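Local structure of ER-derived vesicles protein ERV41 (Saccharomyces cerevisiae, 3ZLC) at residues 125-138 against 230-242. The protein is a constituent of COPII-coated vesicles leaving the endoplasmic reticulum and is required for efficient transport of a subset of secretory proteins to the Golgi. Residues are numbered along the deposited sequence; the frame is centred on the assembly and turned at random.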
loop_
_atom_site.group_PDB
_atom_site.type_symbol
_atom_site.label_atom_id
_atom_site.label_comp_id
_atom_site.label_asym_id
_atom_site.label_seq_id
_atom_site.Cartn_x
_atom_site.Cartn_y
_atom_site.Cartn_z
ATOM N N VAL A 125 11.198 -8.798 -0.348
ATOM C CA VAL A 125 10.568 -9.782 -1.220
ATOM C C VAL A 125 11.516 -10.105 -2.369
ATOM O O VAL A 125 12.441 -9.333 -2.668
ATOM C CB VAL A 125 9.202 -9.283 -1.762
ATOM C CG1 VAL A 125 8.244 -8.972 -0.628
ATOM C CG2 VAL A 125 9.386 -8.038 -2.648
ATOM N N ASN A 126 11.310 -11.245 -3.012
ATOM C CA ASN A 126 12.085 -11.536 -4.209
ATOM C C ASN A 126 11.709 -10.492 -5.239
ATOM O O ASN A 126 10.535 -10.106 -5.321
ATOM C CB ASN A 126 11.777 -12.941 -4.732
ATOM C CG ASN A 126 12.199 -14.028 -3.767
ATOM O OD1 ASN A 126 13.298 -13.988 -3.216
ATOM N ND2 ASN A 126 11.322 -15.007 -3.553
ATOM N N ARG A 127 12.688 -10.016 -6.008
ATOM C CA ARG A 127 12.431 -8.988 -7.017
ATOM C C ARG A 127 11.913 -9.666 -8.285
ATOM O O ARG A 127 12.598 -9.710 -9.323
ATOM C CB ARG A 127 13.705 -8.166 -7.293
ATOM C CG ARG A 127 13.469 -6.848 -8.053
ATOM C CD ARG A 127 14.779 -6.086 -8.373
ATOM N NE ARG A 127 14.493 -4.976 -9.289
ATOM C CZ ARG A 127 14.229 -3.729 -8.907
ATOM N NH1 ARG A 127 14.241 -3.402 -7.610
ATOM N NH2 ARG A 127 13.954 -2.806 -9.820
ATOM N N VAL A 128 10.713 -10.233 -8.177
ATOM C CA VAL A 128 10.028 -10.872 -9.304
ATOM C C VAL A 128 8.558 -10.465 -9.235
ATOM O O VAL A 128 8.122 -9.873 -8.250
ATOM C CB VAL A 128 10.134 -12.425 -9.262
ATOM C CG1 VAL A 128 11.569 -12.887 -9.455
ATOM C CG2 VAL A 128 9.565 -12.967 -7.955
ATOM N N SER A 129 7.793 -10.770 -10.277
ATOM C CA SER A 129 6.363 -10.473 -10.259
ATOM C C SER A 129 5.697 -11.098 -9.018
ATOM O O SER A 129 5.830 -12.290 -8.763
ATOM C CB SER A 129 5.695 -10.994 -11.533
ATOM O OG SER A 129 4.312 -10.698 -11.512
ATOM N N GLY A 130 5.002 -10.289 -8.232
ATOM C CA GLY A 130 4.363 -10.817 -7.037
ATOM C C GLY A 130 3.230 -9.931 -6.583
ATOM O O GLY A 130 2.821 -9.015 -7.304
ATOM N N GLU A 131 2.728 -10.182 -5.377
ATOM C CA GLU A 131 1.572 -9.435 -4.899
ATOM C C GLU A 131 1.564 -9.393 -3.366
ATOM O O GLU A 131 1.858 -10.391 -2.712
ATOM C CB GLU A 131 0.303 -10.086 -5.479
ATOM C CG GLU A 131 -1.007 -9.749 -4.800
ATOM C CD GLU A 131 -2.166 -10.518 -5.417
ATOM O OE1 GLU A 131 -1.933 -11.300 -6.364
ATOM O OE2 GLU A 131 -3.310 -10.342 -4.964
ATOM N N LEU A 132 1.275 -8.218 -2.808
ATOM C CA LEU A 132 1.083 -8.062 -1.366
ATOM C C LEU A 132 -0.413 -7.893 -1.115
ATOM O O LEU A 132 -1.046 -7.040 -1.743
ATOM C CB LEU A 132 1.806 -6.808 -0.896
ATOM C CG LEU A 132 1.586 -6.388 0.551
ATOM C CD1 LEU A 132 2.270 -7.364 1.466
ATOM C CD2 LEU A 132 2.142 -4.995 0.753
ATOM N N GLN A 133 -0.970 -8.692 -0.202
ATOM C CA GLN A 133 -2.416 -8.752 0.021
ATOM C C GLN A 133 -2.775 -8.414 1.467
ATOM O O GLN A 133 -2.246 -9.021 2.409
ATOM C CB GLN A 133 -2.947 -10.169 -0.305
ATOM C CG GLN A 133 -2.524 -10.717 -1.681
ATOM C CD GLN A 133 -3.081 -12.106 -1.954
ATOM O OE1 GLN A 133 -3.286 -12.888 -1.030
ATOM N NE2 GLN A 133 -3.340 -12.410 -3.222
ATOM N N ILE A 134 -3.687 -7.456 1.638
ATOM C CA ILE A 134 -4.286 -7.183 2.946
ATOM C C ILE A 134 -5.770 -7.588 2.907
ATOM O O ILE A 134 -6.565 -6.929 2.236
ATOM C CB ILE A 134 -4.207 -5.683 3.269
ATOM C CG1 ILE A 134 -2.751 -5.195 3.204
ATOM C CG2 ILE A 134 -4.828 -5.383 4.628
ATOM C CD1 ILE A 134 -2.610 -3.686 3.388
ATOM N N THR A 135 -6.134 -8.660 3.612
ATOM C CA THR A 135 -7.507 -9.160 3.621
ATOM C C THR A 135 -7.974 -9.524 5.032
ATOM O O THR A 135 -7.226 -9.379 6.016
ATOM C CB THR A 135 -7.687 -10.415 2.716
ATOM O OG1 THR A 135 -6.958 -11.513 3.276
ATOM C CG2 THR A 135 -7.197 -10.161 1.302
ATOM N N ALA A 136 -9.221 -9.989 5.135
ATOM C CA ALA A 136 -9.743 -10.456 6.424
ATOM C C ALA A 136 -9.181 -11.836 6.735
ATOM O O ALA A 136 -8.940 -12.618 5.813
ATOM C CB ALA A 136 -11.243 -10.510 6.397
ATOM N N LYS A 137 -8.962 -12.137 8.018
ATOM C CA LYS A 137 -8.599 -13.497 8.421
ATOM C C LYS A 137 -9.771 -14.404 8.101
ATOM O O LYS A 137 -10.924 -14.041 8.347
ATOM C CB LYS A 137 -8.300 -13.576 9.919
ATOM C CG LYS A 137 -6.914 -13.097 10.323
ATOM C CD LYS A 137 -6.796 -13.098 11.840
ATOM C CE LYS A 137 -5.488 -12.469 12.297
ATOM N NZ LYS A 137 -5.451 -12.396 13.795
ATOM N N SER A 138 -9.477 -15.581 7.557
ATOM C CA SER A 138 -10.512 -16.474 7.046
ATOM C C SER A 138 -10.052 -17.920 7.127
ATOM O O SER A 138 -8.975 -18.260 6.639
ATOM C CB SER A 138 -10.840 -16.120 5.590
ATOM O OG SER A 138 -11.469 -17.203 4.918
ATOM N N LYS A 230 -11.798 -14.546 -4.147
ATOM C CA LYS A 230 -12.994 -14.840 -3.359
ATOM C C LYS A 230 -13.121 -14.037 -2.059
ATOM O O LYS A 230 -14.233 -13.826 -1.568
ATOM C CB LYS A 230 -13.082 -16.340 -3.078
ATOM C CG LYS A 230 -13.067 -17.203 -4.337
ATOM C CD LYS A 230 -14.409 -17.179 -5.064
ATOM C CE LYS A 230 -15.503 -17.816 -4.222
ATOM N NZ LYS A 230 -15.069 -19.143 -3.715
ATOM N N MET A 231 -11.993 -13.598 -1.502
ATOM C CA MET A 231 -12.016 -12.709 -0.338
ATOM C C MET A 231 -11.578 -11.281 -0.706
ATOM O O MET A 231 -10.609 -11.099 -1.448
ATOM C CB MET A 231 -11.190 -13.281 0.829
ATOM C CG MET A 231 -9.837 -13.884 0.448
ATOM S SD MET A 231 -8.802 -14.272 1.888
ATOM C CE MET A 231 -9.198 -15.997 2.190
ATOM N N PRO A 232 -12.310 -10.266 -0.205
ATOM C CA PRO A 232 -12.062 -8.867 -0.569
ATOM C C PRO A 232 -10.880 -8.264 0.186
ATOM O O PRO A 232 -10.375 -8.881 1.125
ATOM C CB PRO A 232 -13.358 -8.164 -0.147
ATOM C CG PRO A 232 -13.857 -8.966 1.006
ATOM C CD PRO A 232 -13.478 -10.401 0.690
ATOM N N GLY A 233 -10.441 -7.072 -0.213
ATOM C CA GLY A 233 -9.343 -6.441 0.492
ATOM C C GLY A 233 -8.589 -5.429 -0.333
ATOM O O GLY A 233 -9.129 -4.800 -1.247
ATOM N N ILE A 234 -7.323 -5.259 0.010
ATOM C CA ILE A 234 -6.499 -4.255 -0.636
ATOM C C ILE A 234 -5.287 -5.001 -1.174
ATOM O O ILE A 234 -4.562 -5.650 -0.411
ATOM C CB ILE A 234 -6.051 -3.173 0.368
ATOM C CG1 ILE A 234 -7.265 -2.448 0.967
ATOM C CG2 ILE A 234 -5.136 -2.151 -0.325
ATOM C CD1 ILE A 234 -6.963 -1.702 2.283
ATOM N N PHE A 235 -5.071 -4.920 -2.486
ATOM C CA PHE A 235 -4.028 -5.720 -3.136
ATOM C C PHE A 235 -3.038 -4.863 -3.915
ATOM O O PHE A 235 -3.429 -4.010 -4.721
ATOM C CB PHE A 235 -4.670 -6.730 -4.092
ATOM C CG PHE A 235 -5.642 -7.691 -3.419
ATOM C CD1 PHE A 235 -6.965 -7.316 -3.178
ATOM C CD2 PHE A 235 -5.241 -8.971 -3.059
ATOM C CE1 PHE A 235 -7.864 -8.202 -2.565
ATOM C CE2 PHE A 235 -6.138 -9.870 -2.450
ATOM C CZ PHE A 235 -7.446 -9.482 -2.207
ATOM N N PHE A 236 -1.754 -5.105 -3.690
ATOM C CA PHE A 236 -0.712 -4.400 -4.435
ATOM C C PHE A 236 -0.003 -5.407 -5.324
ATOM O O PHE A 236 0.748 -6.248 -4.829
ATOM C CB PHE A 236 0.302 -3.803 -3.470
ATOM C CG PHE A 236 -0.282 -2.768 -2.531
ATOM C CD1 PHE A 236 -0.812 -3.141 -1.303
ATOM C CD2 PHE A 236 -0.278 -1.413 -2.872
ATOM C CE1 PHE A 236 -1.339 -2.181 -0.416
ATOM C CE2 PHE A 236 -0.802 -0.448 -1.996
ATOM C CZ PHE A 236 -1.333 -0.834 -0.768
ATOM N N LYS A 237 -0.265 -5.356 -6.624
ATOM C CA LYS A 237 0.448 -6.225 -7.551
ATOM C C LYS A 237 1.680 -5.482 -8.021
ATOM O O LYS A 237 1.639 -4.262 -8.254
ATOM C CB LYS A 237 -0.431 -6.602 -8.743
ATOM C CG LYS A 237 -1.702 -7.337 -8.347
ATOM C CD LYS A 237 -1.872 -8.620 -9.146
ATOM C CE LYS A 237 -3.190 -9.309 -8.803
ATOM N NZ LYS A 237 -3.374 -10.594 -9.544
ATOM N N TYR A 238 2.797 -6.191 -8.122
ATOM C CA TYR A 238 4.011 -5.516 -8.568
ATOM C C TYR A 238 4.790 -6.345 -9.571
ATOM O O TYR A 238 4.816 -7.574 -9.506
ATOM C CB TYR A 238 4.897 -5.113 -7.372
ATOM C CG TYR A 238 5.108 -6.227 -6.365
ATOM C CD1 TYR A 238 6.105 -7.174 -6.562
ATOM C CD2 TYR A 238 4.322 -6.328 -5.218
ATOM C CE1 TYR A 238 6.324 -8.185 -5.655
ATOM C CE2 TYR A 238 4.535 -7.362 -4.291
ATOM C CZ TYR A 238 5.539 -8.282 -4.523
ATOM O OH TYR A 238 5.785 -9.326 -3.643
ATOM N N ASN A 239 5.394 -5.657 -10.531
ATOM C CA ASN A 239 6.341 -6.299 -11.426
ATOM C C ASN A 239 7.499 -5.342 -11.659
ATOM O O ASN A 239 7.367 -4.129 -11.447
ATOM C CB ASN A 239 5.692 -6.679 -12.750
ATOM C CG ASN A 239 6.385 -7.847 -13.403
ATOM O OD1 ASN A 239 7.555 -8.138 -13.092
ATOM N ND2 ASN A 239 5.681 -8.539 -14.297
ATOM N N PHE A 240 8.625 -5.880 -12.106
ATOM C CA PHE A 240 9.846 -5.088 -12.217
ATOM C C PHE A 240 10.296 -5.039 -13.661
ATOM O O PHE A 240 10.489 -6.072 -14.301
ATOM C CB PHE A 240 10.927 -5.678 -11.296
ATOM C CG PHE A 240 10.485 -5.746 -9.850
ATOM C CD1 PHE A 240 10.663 -4.661 -9.009
ATOM C CD2 PHE A 240 9.841 -6.886 -9.355
ATOM C CE1 PHE A 240 10.231 -4.708 -7.676
ATOM C CE2 PHE A 240 9.397 -6.937 -8.025
ATOM C CZ PHE A 240 9.598 -5.847 -7.188
ATOM N N GLU A 241 10.436 -3.825 -14.181
ATOM C CA GLU A 241 10.780 -3.644 -15.586
ATOM C C GLU A 241 12.222 -4.043 -15.844
ATOM O O GLU A 241 13.089 -3.808 -14.991
ATOM C CB GLU A 241 10.554 -2.184 -15.982
ATOM C CG GLU A 241 9.117 -1.731 -15.716
ATOM C CD GLU A 241 8.803 -0.401 -16.356
ATOM O OE1 GLU A 241 9.696 0.117 -17.057
ATOM O OE2 GLU A 241 7.671 0.121 -16.173
ATOM N N PRO A 242 12.483 -4.636 -17.027
ATOM C CA PRO A 242 13.814 -5.105 -17.419
ATOM C C PRO A 242 14.713 -3.990 -17.941
ATOM O O PRO A 242 15.668 -4.276 -18.668
ATOM C CB PRO A 242 13.511 -6.080 -18.564
ATOM C CG PRO A 242 12.271 -5.532 -19.203
ATOM C CD PRO A 242 11.451 -5.033 -18.007
HETATM O O HOH W 1 8.000 -10.963 -4.861
HETATM O O HOH W 2 13.816 -4.364 -12.369
HETATM O O HOH W 3 -11.174 -10.312 3.098
#
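Strands 130-136 and 233-240 run antiparallel, 4.7 Å apart at their closest approach, and three hydrogen-bonded pairs, G130 with Y238, L132 with F236 and I134 with I234, join them through six backbone bonds. Beyond the last pair water 3 takes over, bridging A136 N and P232 O. On the face carrying L132, I134, I234, F236 and Y238, L132 CD2 lies beside F236 CD1 (4.0 Å), both chains pointing the same way, and F161 of the second sheet stacks on F236. Y238 CG sits between its backbone N and carbonyl carbon (chi1 48°), which turns the ring over G130, whose O lies above the ring centre; its hydroxyl donates to water 1, which donates to N126 O. In the loop before strand 130-136, R127 CG rests over the face of F240, 3.6 Å from its centroid, while V128 O meets the ring edge at CE2 (3.2 Å). R127 NH2 bonds to the N210 side chain and to water 2, which donates to E241 O. The other face of the strand pair, with E131, Q133, T135, F235 and K237, is more polar: Q133 NE2 donates to E131 OE2 (2.7 Å) from above the carboxylate plane, and E131 OE1 forms a loose salt bridge with K237 NZ (3.6 Å). Q133 CG also touches the edge of F235. In this lumenal domain, then, one strand pair separates an apolar, aromatic interior between sheets from a mixed face, where Q133, K237 and, distantly and weakly, R40 would be expected to stabilise buried E131 as a carboxylate.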